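Local coordinates for EGF family domain-containing protein (Toxoplasma gondii, PDB 4Z80) that binds a RON2-like partner protein through its apical membrane antigen domains, probably as part of the moving junction during host-cell invasion, at residues 58-63 against 83-88; 135-140 against 230-235; 163-168 against 186-191; 345-350 against 454-459; 361-366 against 465-470. All coordinates share one frame; numbering follows the deposited sequence. Where two conformers were deposited one is given.

The five contacts spread along an elongated chain, from the part that holds the RON2-like peptide to the C-terminal tail. Contacts 2 and 3 lie at the peptide end, their centres 26 Å apart, and contact 3 is formed within the long excursion that residues 135-140 and 230-235 bring together. Both have residues touching the peptide chain. Contact 1 is more central, with its centre 31 Å from each of contacts 2, 3 and 4. Contacts 4 and 5 belong together: their segments alternate along the chain, their nearest atoms are about 7 Å apart, and both lay the tail against the PAN-type region. Contacts 2 and 5 mark the extremes, with centres 67 Å apart.

Contact 1 of 5, residues 58-63 against 83-88; sequences VGYSEM and TTVGAP
Tyr60 and Val85 make the close-packed part of this contact. The isopropyl group of Val85 crosses the ring at a slant, its CG2 lying 3.5 Å from Tyr60 OH and 3.7 Å from Tyr60 CE2, while the other branch, Val85 CG1, comes to 3.9 Å from the same Tyr60 CE2. The phenol has two further partners: its ring meets that of Tyr89 with the two planes nearly parallel, and its hydroxyl takes a hydrogen bond from the backbone N of Gln297. The tyrosine torsion, with CG opposite the carbonyl carbon (chi1 -64°), carries the ring across to the valine.

The backbones come together further along. Met63 N donates to Pro88 O at 3.0 Å, an almost straight bond (175° at the hydrogen). This bond continues a two-stranded antiparallel ladder in register: Ser61 pairs with Met90 and Gly59 with Ala92, so Met63 and Pro88 follow as a hydrogen-bonded pair beyond strand 60-62. Met63 CB also rests 3.5 Å from Pro88 O, but the thioether turns off from there and packs on Met90.

Toward solvent the fit is looser. Glu62 meets the other segment mainly through its backbone, Glu62 CA lying 3.7 Å from Pro88 O, and its carboxylate is on the exposed side. The pyrrolidine ring of Pro88 stands off from residues 58-63 and rests on Ile79 and Lys82 instead. Here helix 80-84 has ended, and exposed Gly86, with its positive phi of 105°, turns the chain from Val85 toward the strand that begins at Tyr89.

Contact 2 of 5, residues 135-140 against 230-235; sequences SRADPG and GCPPYN
Pro232 packs on Ser135 and Ala137 in a surface contact between two irregular loops, one between strands 101-104 and 160-161, the other between strands 218-219 and 238-239, tied nearby by the disulfide Cys133-Cys231. The second loop has a cis peptide bond before Pro233 and stands beside the bound RON2-like peptide, whose Pro22, in that separate chain, packs on Cys231.

The pyrrolidine of Pro232 is the wedge. Its CD atom lies 3.4 Å from Ser135 O, and its CG atom is 3.6 Å from the methyl CB of Ala137. Burial beneath the ring leaves Ser135 O with no hydrogen-bond partner in the model. Two residues on, Tyr234 brings its ring edge to the same methyl, with CE2 3.9 Å from Ala137 CB and the methyl near the ring plane. One face of this ring lies against Pro232, whose CA stands 3.6 Å above the ring plane toward its rim. The phenol closes the loop on itself, Tyr234 OH donating to Gly230 O at 2.7 Å, which helps to hold the ring in place. Across the loops a single water does the polar joining: it donates to Pro232 O at 2.8 Å and accepts only weakly from Ser135 N, 3.3 Å away.

Contact 3 of 5, residues 163-168 against 186-191; sequences YNVNVY and VTESNP
Tyr168 lies over the backbone step from Thr187 to Glu188 and carries most of this contact. One ring face looks onto Glu188 N, which stands 3.9 Å above the plane and over the centre. Along the same side chain runs Thr187, pointing the same way, with its CB 3.7 Å from Tyr168 CE1 and its methyl CG2 3.7 Å from Tyr168 OH. Glu188 then reaches back across the tyrosine at about a right angle. Its OE2 comes to 3.5 Å from Tyr168 CD2, the carboxylate standing 88° from the ring plane, and its CD lies 3.5 Å from Val165 CG1. The acid thus uses its flat end for van der Waals contact with a valine and a ring, and its chain also touches Arg169.

Behind these groups are two local motifs that set the backbones. Tyr168 projects from the first turn of helix 165-172, whose N-cap is Asn164: OD1 accepts a good bond from Val167 N (2.8 Å, 156° at the hydrogen) and a weak one from Asn166 N. On the other segment Thr187 forms an ST motif. With its hydroxyl lodged between backbone N and carbonyl carbon (chi1 68°), OG1 accepts from Asn190 N at 3.1 Å, while Val186 and Thr187 together face Asn190 in a classic beta bulge.

One shell further out, Asn190 ND2 bonds to Asn184 O. The cap region meets the RON2-like peptide: Tyr163 OH is hydrogen-bonded to Ser18 OG of the peptide chain, and Asn164 and Val167 pack on Ile35 and Gln10 of that chain.

Contact 4 of 5, residues 345-350 against 454-459; sequences PPREPL and PSIAID
Arg347 lays one face of its guanidinium over the Ile456 side chain, the methyl CD1 lying 3.6 Å from Arg347 NH1. The arginine is stretched as far as CG and CD, then bends at chi3 (75°), which brings the flat group round to the isoleucine. Glu348 follows with its CG 3.4 Å from Ile456 O, and its OE1 is 3.6 Å from Ile458 CD1, so the two isoleucines meet successive charged side chains through their end methyls.

Further along, apolar groups and backbone take over. Pro349 CD lies 4.0 Å from Ile456 CG1, and Pro349 O accepts from Ile458 N at 3.1 Å. Leu350 and Ile458 form a single beta bridge, completed by the backbone bond between Ile458 and Lys351: Ile458 bonds to both neighbours of Leu350, the parallel pattern. Leu350 CA also brings a C-H to Ile458 O at 3.2 Å. The bridge lays the tail beyond strand 443-447 beside the lead-in to strand 353-359 of the PAN-type region.

The guanidinium has a partner of its own: Arg347 NH1 bonds to Ser327 O. The salt bridge from Arg347 NH2 to Glu348 OE2 is long, at 3.7 Å. The chemistry therefore suggests that the charged chains serve this contact chiefly as hydrocarbon and flat surface, with directional bonding left to the backbone.

Contact 5 of 5, residues 361-366 against 465-470; sequences GKYCKP and VLPEDK
Cys364 and Pro467 to Asp469 are joined first by backbone hydrogen bonds. Cys364 N donates to Pro467 O at 3.0 Å, and Cys364 O receives Asp469 N at 2.9 Å. One residue bonding to both neighbours of Glu468 is the pattern of a parallel bridge, though the segments soon diverge. Two C-H contacts reinforce it: Glu468 CA lies 3.2 Å from Cys364 O, and Tyr363 CA is 3.3 Å from Pro467 O.

Apolar packing flanks the bridge. Tyr363 crosses Pro467 at about a right angle, CD1 touching Pro467 CG at 3.8 Å while Pro467 O sits at the ring's edge. Leu466 turns its CD1 to Tyr363 O, 3.6 Å away, and its CB lies 3.9 Å from Cys364 CB.

The acids find their polar partners outside the two segments. Glu468, extended from chi1 176°, makes a salt bridge with Arg354, and Asp469 bonds to Ser359 OG and Cys471 N.

Strand 363-366 is an edge of a three-stranded antiparallel sheet with strand 353-359 at its centre. The tail crosses between the sheet's two outer strands, bridging to Cys364 on one and bonding through Leu466 to Leu437 on the other, strand 436-440, where Cys436 makes the disulfide to Cys364.

Contact 1 of 5, residues 58-63 against 83-88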
# COMPACT_ATOMS: atom_id res chain seq x y z
N VAL A 58 4.37 -1.95 11.09
CA VAL A 58 2.93 -2.14 10.93
C VAL A 58 2.26 -0.81 11.28
O VAL A 58 2.42 -0.33 12.40
CB VAL A 58 2.41 -3.26 11.84
CG1 VAL A 58 0.88 -3.30 11.84
CG2 VAL A 58 2.98 -4.58 11.40
N GLY A 59 1.52 -0.23 10.34
CA GLY A 59 0.87 1.05 10.54
C GLY A 59 -0.63 0.97 10.38
O GLY A 59 -1.12 0.50 9.36
N TYR A 60 -1.35 1.42 11.41
CA TYR A 60 -2.81 1.39 11.44
C TYR A 60 -3.37 2.69 11.99
O TYR A 60 -2.79 3.29 12.90
CB TYR A 60 -3.35 0.26 12.32
CG TYR A 60 -3.03 -1.15 11.90
CD1 TYR A 60 -3.25 -1.58 10.60
CD2 TYR A 60 -2.52 -2.06 12.80
CE1 TYR A 60 -2.96 -2.88 10.21
CE2 TYR A 60 -2.23 -3.36 12.43
CZ TYR A 60 -2.44 -3.77 11.14
OH TYR A 60 -2.15 -5.06 10.76
N SER A 61 -4.53 3.07 11.48
CA SER A 61 -5.38 4.03 12.18
C SER A 61 -6.83 3.63 11.98
O SER A 61 -7.15 2.79 11.13
CB SER A 61 -5.14 5.45 11.68
OG SER A 61 -5.59 5.59 10.35
N GLU A 62 -7.72 4.21 12.77
CA GLU A 62 -9.13 3.87 12.66
C GLU A 62 -9.68 4.19 11.28
O GLU A 62 -9.45 5.27 10.74
CB GLU A 62 -9.93 4.62 13.72
CG GLU A 62 -9.76 4.07 15.13
CD GLU A 62 -8.43 4.42 15.78
OE1 GLU A 62 -7.71 5.30 15.27
OE2 GLU A 62 -8.11 3.79 16.81
N MET A 63 -10.40 3.23 10.72
CA MET A 63 -11.06 3.44 9.45
C MET A 63 -11.83 4.77 9.49
O MET A 63 -12.60 5.04 10.41
CB MET A 63 -12.00 2.28 9.13
CG MET A 63 -12.84 2.49 7.87
SD MET A 63 -11.89 2.75 6.36
CE MET A 63 -11.28 1.08 6.04
N THR A 83 -10.76 -8.79 12.61
CA THR A 83 -10.45 -10.17 12.97
C THR A 83 -8.98 -10.35 13.35
O THR A 83 -8.67 -11.02 14.32
CB THR A 83 -10.78 -11.12 11.81
OG1 THR A 83 -12.19 -11.09 11.57
CG2 THR A 83 -10.35 -12.56 12.11
N THR A 84 -8.08 -9.76 12.57
CA THR A 84 -6.67 -10.03 12.74
C THR A 84 -6.00 -9.15 13.79
O THR A 84 -4.99 -9.56 14.37
CB THR A 84 -5.93 -9.83 11.42
OG1 THR A 84 -6.14 -8.48 10.98
CG2 THR A 84 -6.42 -10.82 10.35
N VAL A 85 -6.54 -7.96 14.02
CA VAL A 85 -5.92 -7.00 14.95
C VAL A 85 -6.84 -6.65 16.12
O VAL A 85 -6.36 -6.34 17.22
CB VAL A 85 -5.52 -5.69 14.21
CG1 VAL A 85 -4.71 -4.77 15.14
CG2 VAL A 85 -4.71 -6.03 12.96
N GLY A 86 -8.15 -6.70 15.90
CA GLY A 86 -9.12 -6.46 16.97
C GLY A 86 -9.81 -5.12 16.91
O GLY A 86 -10.56 -4.77 17.83
N ALA A 87 -9.57 -4.37 15.85
CA ALA A 87 -10.17 -3.05 15.67
C ALA A 87 -10.33 -2.80 14.18
O ALA A 87 -9.56 -3.34 13.39
CB ALA A 87 -9.33 -1.97 16.31
N PRO A 88 -11.32 -1.98 13.79
CA PRO A 88 -11.49 -1.68 12.36
C PRO A 88 -10.48 -0.64 11.90
O PRO A 88 -10.73 0.56 11.94
CB PRO A 88 -12.93 -1.17 12.27
CG PRO A 88 -13.27 -0.71 13.61
CD PRO A 88 -12.39 -1.41 14.61

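Contact 2 of 5, residues 135-140 against 230-235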
# COMPACT_ATOMS: atom_id res chain seq x y z
N SER A 135 -28.35 -19.54 -13.21
CA SER A 135 -28.18 -20.11 -11.88
C SER A 135 -27.57 -19.11 -10.91
O SER A 135 -27.03 -18.08 -11.32
CB SER A 135 -27.32 -21.37 -11.93
OG SER A 135 -26.06 -21.10 -12.52
N ARG A 136 -27.69 -19.43 -9.63
CA ARG A 136 -27.14 -18.61 -8.55
C ARG A 136 -25.78 -19.15 -8.11
O ARG A 136 -25.40 -20.27 -8.45
CB ARG A 136 -28.10 -18.57 -7.36
CG ARG A 136 -28.33 -19.94 -6.73
CD ARG A 136 -29.20 -19.85 -5.48
NE ARG A 136 -29.42 -21.17 -4.88
CZ ARG A 136 -30.40 -22.01 -5.21
NH1 ARG A 136 -31.27 -21.67 -6.16
NH2 ARG A 136 -30.50 -23.18 -4.61
N ALA A 137 -25.05 -18.34 -7.35
CA ALA A 137 -23.80 -18.75 -6.73
C ALA A 137 -23.55 -17.86 -5.52
O ALA A 137 -23.93 -16.69 -5.53
CB ALA A 137 -22.64 -18.66 -7.71
N ASP A 138 -22.92 -18.42 -4.50
CA ASP A 138 -22.59 -17.66 -3.30
C ASP A 138 -21.37 -16.78 -3.58
O ASP A 138 -20.49 -17.18 -4.33
CB ASP A 138 -22.29 -18.58 -2.12
CG ASP A 138 -23.47 -19.45 -1.73
OD1 ASP A 138 -24.63 -19.02 -1.93
OD2 ASP A 138 -23.24 -20.56 -1.22
N PRO A 139 -21.32 -15.59 -2.96
CA PRO A 139 -20.08 -14.80 -2.97
C PRO A 139 -18.89 -15.66 -2.54
O PRO A 139 -18.98 -16.38 -1.54
CB PRO A 139 -20.36 -13.69 -1.95
CG PRO A 139 -21.83 -13.50 -2.02
CD PRO A 139 -22.41 -14.88 -2.26
N GLY A 140 -17.81 -15.59 -3.31
CA GLY A 140 -16.65 -16.43 -3.12
C GLY A 140 -16.48 -17.44 -4.24
O GLY A 140 -15.37 -17.86 -4.54
N GLY A 230 -20.48 -12.65 -16.13
CA GLY A 230 -20.67 -12.55 -14.70
C GLY A 230 -21.44 -13.70 -14.08
O GLY A 230 -21.54 -13.79 -12.86
N CYS A 231 -21.97 -14.58 -14.91
CA CYS A 231 -22.84 -15.65 -14.41
C CYS A 231 -22.11 -16.95 -14.11
O CYS A 231 -21.09 -17.25 -14.73
CB CYS A 231 -23.97 -15.90 -15.41
SG CYS A 231 -25.15 -14.53 -15.49
N PRO A 232 -22.64 -17.74 -13.16
CA PRO A 232 -22.04 -19.05 -12.86
C PRO A 232 -22.25 -20.04 -14.00
O PRO A 232 -23.16 -19.85 -14.80
CB PRO A 232 -22.78 -19.52 -11.60
CG PRO A 232 -23.59 -18.34 -11.13
CD PRO A 232 -23.81 -17.47 -12.30
N PRO A 233 -21.43 -21.11 -14.05
CA PRO A 233 -20.35 -21.46 -13.13
C PRO A 233 -19.04 -20.74 -13.42
O PRO A 233 -18.90 -20.12 -14.47
CB PRO A 233 -20.19 -22.97 -13.34
CG PRO A 233 -20.56 -23.15 -14.77
CD PRO A 233 -21.66 -22.17 -15.05
N TYR A 234 -18.10 -20.83 -12.49
CA TYR A 234 -16.81 -20.16 -12.61
C TYR A 234 -15.69 -21.19 -12.64
O TYR A 234 -15.86 -22.31 -12.18
CB TYR A 234 -16.61 -19.17 -11.45
CG TYR A 234 -17.79 -18.23 -11.30
CD1 TYR A 234 -17.93 -17.14 -12.14
CD2 TYR A 234 -18.77 -18.47 -10.35
CE1 TYR A 234 -19.00 -16.29 -12.04
CE2 TYR A 234 -19.85 -17.62 -10.23
CZ TYR A 234 -19.96 -16.54 -11.09
OH TYR A 234 -21.05 -15.70 -10.98
N ASN A 235 -14.55 -20.80 -13.20
CA ASN A 235 -13.40 -21.68 -13.26
C ASN A 235 -12.13 -20.88 -13.01
O ASN A 235 -11.31 -20.71 -13.90
CB ASN A 235 -13.34 -22.40 -14.62
CG ASN A 235 -12.39 -23.59 -14.61
OD1 ASN A 235 -12.09 -24.17 -13.56
ND2 ASN A 235 -11.90 -23.97 -15.79
O HOH W 1 -25.69 -18.80 -15.07

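Contact 3 of 5, residues 163-168 against 186-191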
# COMPACT_ATOMS: atom_id res chain seq x y z
N TYR A 163 -20.06 3.10 -12.44
CA TYR A 163 -20.88 2.38 -13.41
C TYR A 163 -22.13 3.17 -13.80
O TYR A 163 -22.57 3.11 -14.94
CB TYR A 163 -21.29 1.00 -12.89
CG TYR A 163 -22.27 0.31 -13.83
CD1 TYR A 163 -21.82 -0.31 -14.99
CD2 TYR A 163 -23.63 0.33 -13.58
CE1 TYR A 163 -22.71 -0.91 -15.87
CE2 TYR A 163 -24.52 -0.27 -14.45
CZ TYR A 163 -24.06 -0.88 -15.59
OH TYR A 163 -24.96 -1.47 -16.45
N ASN A 164 -22.71 3.89 -12.84
CA ASN A 164 -23.84 4.77 -13.16
C ASN A 164 -23.67 6.12 -12.47
O ASN A 164 -22.77 6.30 -11.65
CB ASN A 164 -25.17 4.11 -12.77
CG ASN A 164 -25.34 3.93 -11.27
OD1 ASN A 164 -25.03 4.82 -10.48
ND2 ASN A 164 -25.86 2.77 -10.87
N VAL A 165 -24.52 7.09 -12.81
CA VAL A 165 -24.31 8.44 -12.32
C VAL A 165 -24.61 8.57 -10.83
O VAL A 165 -24.14 9.51 -10.19
CB VAL A 165 -25.16 9.47 -13.10
CG1 VAL A 165 -24.73 9.50 -14.56
CG2 VAL A 165 -26.63 9.15 -12.98
N ASN A 166 -25.35 7.62 -10.27
CA ASN A 166 -25.64 7.62 -8.85
C ASN A 166 -24.41 7.27 -8.03
O ASN A 166 -24.20 7.82 -6.95
CB ASN A 166 -26.79 6.67 -8.53
CG ASN A 166 -28.10 7.13 -9.14
OD1 ASN A 166 -28.16 8.17 -9.80
ND2 ASN A 166 -29.15 6.36 -8.94
N VAL A 167 -23.60 6.34 -8.54
CA VAL A 167 -22.32 6.03 -7.91
C VAL A 167 -21.52 7.33 -7.81
O VAL A 167 -21.01 7.68 -6.74
CB VAL A 167 -21.51 4.97 -8.70
CG1 VAL A 167 -20.10 4.79 -8.13
CG2 VAL A 167 -22.24 3.64 -8.73
N TYR A 168 -21.43 8.06 -8.92
CA TYR A 168 -20.65 9.28 -8.95
C TYR A 168 -21.25 10.39 -8.09
O TYR A 168 -20.53 11.03 -7.33
CB TYR A 168 -20.50 9.80 -10.39
CG TYR A 168 -19.52 10.94 -10.46
CD1 TYR A 168 -18.18 10.73 -10.21
CD2 TYR A 168 -19.94 12.23 -10.75
CE1 TYR A 168 -17.27 11.76 -10.25
CE2 TYR A 168 -19.03 13.28 -10.80
CZ TYR A 168 -17.69 13.03 -10.55
OH TYR A 168 -16.77 14.06 -10.58
N VAL A 186 -11.68 8.76 -13.00
CA VAL A 186 -12.76 7.90 -12.53
C VAL A 186 -14.00 8.77 -12.24
O VAL A 186 -14.47 8.87 -11.11
CB VAL A 186 -12.29 7.05 -11.30
CG1 VAL A 186 -11.80 7.92 -10.16
CG2 VAL A 186 -13.36 6.07 -10.86
N THR A 187 -14.51 9.40 -13.30
CA THR A 187 -15.68 10.26 -13.20
C THR A 187 -16.74 9.84 -14.21
O THR A 187 -16.50 8.97 -15.05
CB THR A 187 -15.34 11.73 -13.45
OG1 THR A 187 -14.95 11.90 -14.81
CG2 THR A 187 -14.20 12.19 -12.54
N GLU A 188 -17.91 10.48 -14.13
CA GLU A 188 -18.98 10.30 -15.11
C GLU A 188 -18.49 10.43 -16.54
O GLU A 188 -18.79 9.60 -17.40
CB GLU A 188 -20.07 11.35 -14.90
CG GLU A 188 -21.23 10.92 -14.05
CD GLU A 188 -22.32 11.97 -14.04
OE1 GLU A 188 -22.79 12.35 -15.14
OE2 GLU A 188 -22.70 12.42 -12.94
N SER A 189 -17.73 11.49 -16.79
CA SER A 189 -17.31 11.84 -18.14
C SER A 189 -16.04 11.13 -18.58
O SER A 189 -15.72 11.08 -19.76
CB SER A 189 -17.11 13.35 -18.25
OG SER A 189 -16.16 13.81 -17.30
N ASN A 190 -15.31 10.57 -17.61
CA ASN A 190 -14.09 9.83 -17.90
C ASN A 190 -13.96 8.63 -16.97
O ASN A 190 -13.16 8.64 -16.03
CB ASN A 190 -12.87 10.74 -17.77
CG ASN A 190 -11.60 10.09 -18.28
OD1 ASN A 190 -11.63 9.21 -19.14
ND2 ASN A 190 -10.46 10.52 -17.74
N PRO A 191 -14.76 7.59 -17.22
CA PRO A 191 -14.75 6.47 -16.27
C PRO A 191 -13.53 5.57 -16.41
O PRO A 191 -12.85 5.55 -17.44
CB PRO A 191 -16.03 5.71 -16.62
CG PRO A 191 -16.30 6.03 -18.04
CD PRO A 191 -15.78 7.42 -18.27

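Contact 4 of 5, residues 345-350 against 454-459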
# COMPACT_ATOMS: atom_id res chain seq x y z
N PRO A 345 12.13 9.58 4.03
CA PRO A 345 13.41 9.09 3.52
C PRO A 345 13.31 8.54 2.10
O PRO A 345 12.26 8.05 1.68
CB PRO A 345 13.77 7.97 4.51
CG PRO A 345 12.93 8.23 5.71
CD PRO A 345 11.67 8.81 5.20
N PRO A 346 14.42 8.61 1.35
CA PRO A 346 14.47 8.03 0.02
C PRO A 346 14.59 6.51 0.07
O PRO A 346 14.76 5.92 1.14
CB PRO A 346 15.72 8.66 -0.57
CG PRO A 346 16.62 8.78 0.61
CD PRO A 346 15.72 9.17 1.75
N ARG A 347 14.50 5.88 -1.09
CA ARG A 347 14.55 4.44 -1.21
C ARG A 347 15.89 3.86 -0.79
O ARG A 347 15.94 2.83 -0.11
CB ARG A 347 14.25 4.04 -2.65
CG ARG A 347 14.27 2.55 -2.92
CD ARG A 347 13.85 2.27 -4.34
NE ARG A 347 14.92 2.61 -5.25
CZ ARG A 347 15.73 1.74 -5.84
NH1 ARG A 347 15.58 0.43 -5.66
NH2 ARG A 347 16.68 2.18 -6.65
N GLU A 348 16.97 4.50 -1.19
CA GLU A 348 18.29 3.90 -1.03
C GLU A 348 18.91 4.19 0.33
O GLU A 348 18.77 5.29 0.86
CB GLU A 348 19.24 4.42 -2.11
CG GLU A 348 18.72 4.27 -3.54
CD GLU A 348 17.89 5.45 -4.04
OE1 GLU A 348 17.54 6.35 -3.25
OE2 GLU A 348 17.59 5.47 -5.25
N PRO A 349 19.63 3.21 0.88
CA PRO A 349 20.48 3.54 2.03
C PRO A 349 21.50 4.59 1.65
O PRO A 349 21.74 4.81 0.46
CB PRO A 349 21.15 2.21 2.38
CG PRO A 349 20.34 1.17 1.76
CD PRO A 349 19.74 1.78 0.52
N LEU A 350 22.11 5.23 2.65
CA LEU A 350 23.07 6.29 2.39
C LEU A 350 24.48 5.75 2.59
O LEU A 350 24.87 5.39 3.71
CB LEU A 350 22.80 7.49 3.29
CG LEU A 350 21.37 8.04 3.29
CD1 LEU A 350 21.23 9.10 4.35
CD2 LEU A 350 21.00 8.57 1.91
N PRO A 454 22.42 -2.99 0.40
CA PRO A 454 23.53 -2.04 0.47
C PRO A 454 24.11 -1.70 -0.90
O PRO A 454 24.76 -0.66 -1.03
CB PRO A 454 24.55 -2.77 1.35
CG PRO A 454 24.22 -4.20 1.23
CD PRO A 454 22.74 -4.27 1.06
N SER A 455 23.87 -2.54 -1.90
CA SER A 455 24.51 -2.36 -3.21
C SER A 455 23.86 -1.23 -4.02
O SER A 455 24.43 -0.80 -5.03
CB SER A 455 24.48 -3.66 -4.01
OG SER A 455 23.19 -3.95 -4.52
N ILE A 456 22.70 -0.75 -3.59
CA ILE A 456 22.06 0.38 -4.27
C ILE A 456 22.27 1.70 -3.52
O ILE A 456 21.73 2.74 -3.91
CB ILE A 456 20.53 0.17 -4.46
CG1 ILE A 456 19.77 0.20 -3.12
CG2 ILE A 456 20.29 -1.14 -5.21
CD1 ILE A 456 18.27 0.10 -3.28
N ALA A 457 23.05 1.67 -2.45
CA ALA A 457 23.23 2.86 -1.63
C ALA A 457 23.80 4.02 -2.44
O ALA A 457 24.64 3.83 -3.32
CB ALA A 457 24.13 2.57 -0.44
N ILE A 458 23.33 5.22 -2.13
CA ILE A 458 23.85 6.43 -2.76
C ILE A 458 24.20 7.49 -1.73
O ILE A 458 24.01 7.31 -0.52
CB ILE A 458 22.85 7.01 -3.79
CG1 ILE A 458 21.57 7.47 -3.10
CG2 ILE A 458 22.54 5.98 -4.87
CD1 ILE A 458 20.55 8.13 -4.05
N ASP A 459 24.74 8.61 -2.19
CA ASP A 459 25.09 9.71 -1.31
C ASP A 459 23.88 10.49 -0.84
O ASP A 459 22.91 10.63 -1.58
CB ASP A 459 26.05 10.67 -2.01
CG ASP A 459 27.32 9.99 -2.45
OD1 ASP A 459 28.00 9.40 -1.59
OD2 ASP A 459 27.63 10.07 -3.65

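Contact 5 of 5, residues 361-366 against 465-470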
# COMPACT_ATOMS: atom_id res chain seq x y z
N GLY A 361 27.94 24.30 16.22
CA GLY A 361 27.59 25.07 15.05
C GLY A 361 27.93 24.47 13.70
O GLY A 361 27.06 24.37 12.84
N LYS A 362 29.19 24.08 13.51
CA LYS A 362 29.66 23.67 12.18
C LYS A 362 30.29 22.28 12.18
O LYS A 362 30.97 21.90 11.22
CB LYS A 362 30.65 24.71 11.63
CG LYS A 362 31.33 25.55 12.70
CD LYS A 362 32.43 26.42 12.11
CE LYS A 362 33.69 25.62 11.80
NZ LYS A 362 34.88 26.49 11.62
N TYR A 363 30.05 21.51 13.24
CA TYR A 363 30.54 20.13 13.31
C TYR A 363 29.38 19.19 13.57
O TYR A 363 28.27 19.62 13.85
CB TYR A 363 31.62 19.98 14.38
CG TYR A 363 32.83 20.85 14.11
CD1 TYR A 363 33.88 20.38 13.34
CD2 TYR A 363 32.91 22.15 14.60
CE1 TYR A 363 34.98 21.16 13.08
CE2 TYR A 363 34.01 22.94 14.33
CZ TYR A 363 35.04 22.44 13.57
OH TYR A 363 36.15 23.22 13.30
N CYS A 364 29.66 17.90 13.43
CA CYS A 364 28.67 16.86 13.63
C CYS A 364 29.26 15.84 14.58
O CYS A 364 30.42 15.47 14.45
CB CYS A 364 28.29 16.22 12.28
SG CYS A 364 26.83 15.14 12.31
N LYS A 365 28.49 15.41 15.57
CA LYS A 365 28.90 14.32 16.44
C LYS A 365 27.92 13.16 16.28
O LYS A 365 26.73 13.38 16.03
CB LYS A 365 28.99 14.77 17.90
CG LYS A 365 27.70 15.31 18.47
CD LYS A 365 27.88 15.76 19.92
CE LYS A 365 26.60 16.33 20.49
NZ LYS A 365 26.79 16.85 21.88
N PRO A 366 28.42 11.92 16.38
CA PRO A 366 27.51 10.80 16.18
C PRO A 366 26.44 10.79 17.25
O PRO A 366 26.65 11.23 18.38
CB PRO A 366 28.42 9.57 16.28
CG PRO A 366 29.64 10.04 16.99
CD PRO A 366 29.81 11.48 16.61
N VAL A 465 26.32 17.01 5.28
CA VAL A 465 27.57 16.49 5.79
C VAL A 465 28.42 17.59 6.42
O VAL A 465 28.63 18.65 5.83
CB VAL A 465 28.34 15.77 4.66
CG1 VAL A 465 29.68 15.26 5.14
CG2 VAL A 465 27.52 14.61 4.11
N LEU A 466 28.88 17.34 7.64
CA LEU A 466 29.77 18.24 8.36
C LEU A 466 30.97 17.46 8.88
O LEU A 466 30.88 16.26 9.10
CB LEU A 466 29.06 18.93 9.53
CG LEU A 466 27.97 19.94 9.19
CD1 LEU A 466 27.22 20.35 10.45
CD2 LEU A 466 28.56 21.16 8.50
N PRO A 467 32.11 18.15 9.08
CA PRO A 467 33.25 17.48 9.70
C PRO A 467 32.91 17.02 11.12
O PRO A 467 32.13 17.69 11.80
CB PRO A 467 34.34 18.57 9.72
CG PRO A 467 33.60 19.86 9.58
CD PRO A 467 32.38 19.56 8.77
N GLU A 468 33.49 15.91 11.54
CA GLU A 468 33.22 15.37 12.86
C GLU A 468 33.84 16.24 13.94
O GLU A 468 34.97 16.72 13.80
CB GLU A 468 33.73 13.93 12.99
CG GLU A 468 33.54 13.35 14.40
CD GLU A 468 33.86 11.87 14.51
OE1 GLU A 468 34.34 11.28 13.52
OE2 GLU A 468 33.64 11.30 15.60
N ASP A 469 33.08 16.46 15.01
CA ASP A 469 33.64 17.00 16.24
C ASP A 469 34.40 15.87 16.94
O ASP A 469 33.80 15.02 17.58
CB ASP A 469 32.54 17.55 17.14
CG ASP A 469 33.08 18.22 18.40
OD1 ASP A 469 34.30 18.10 18.67
OD2 ASP A 469 32.29 18.86 19.12
N LYS A 470 35.72 15.87 16.81
CA LYS A 470 36.53 14.77 17.34
C LYS A 470 36.98 15.03 18.78
O LYS A 470 37.76 14.26 19.33
CB LYS A 470 37.75 14.54 16.46
CG LYS A 470 37.41 14.08 15.05
CD LYS A 470 38.65 13.79 14.23
CE LYS A 470 38.30 13.41 12.81
NZ LYS A 470 39.50 13.34 11.93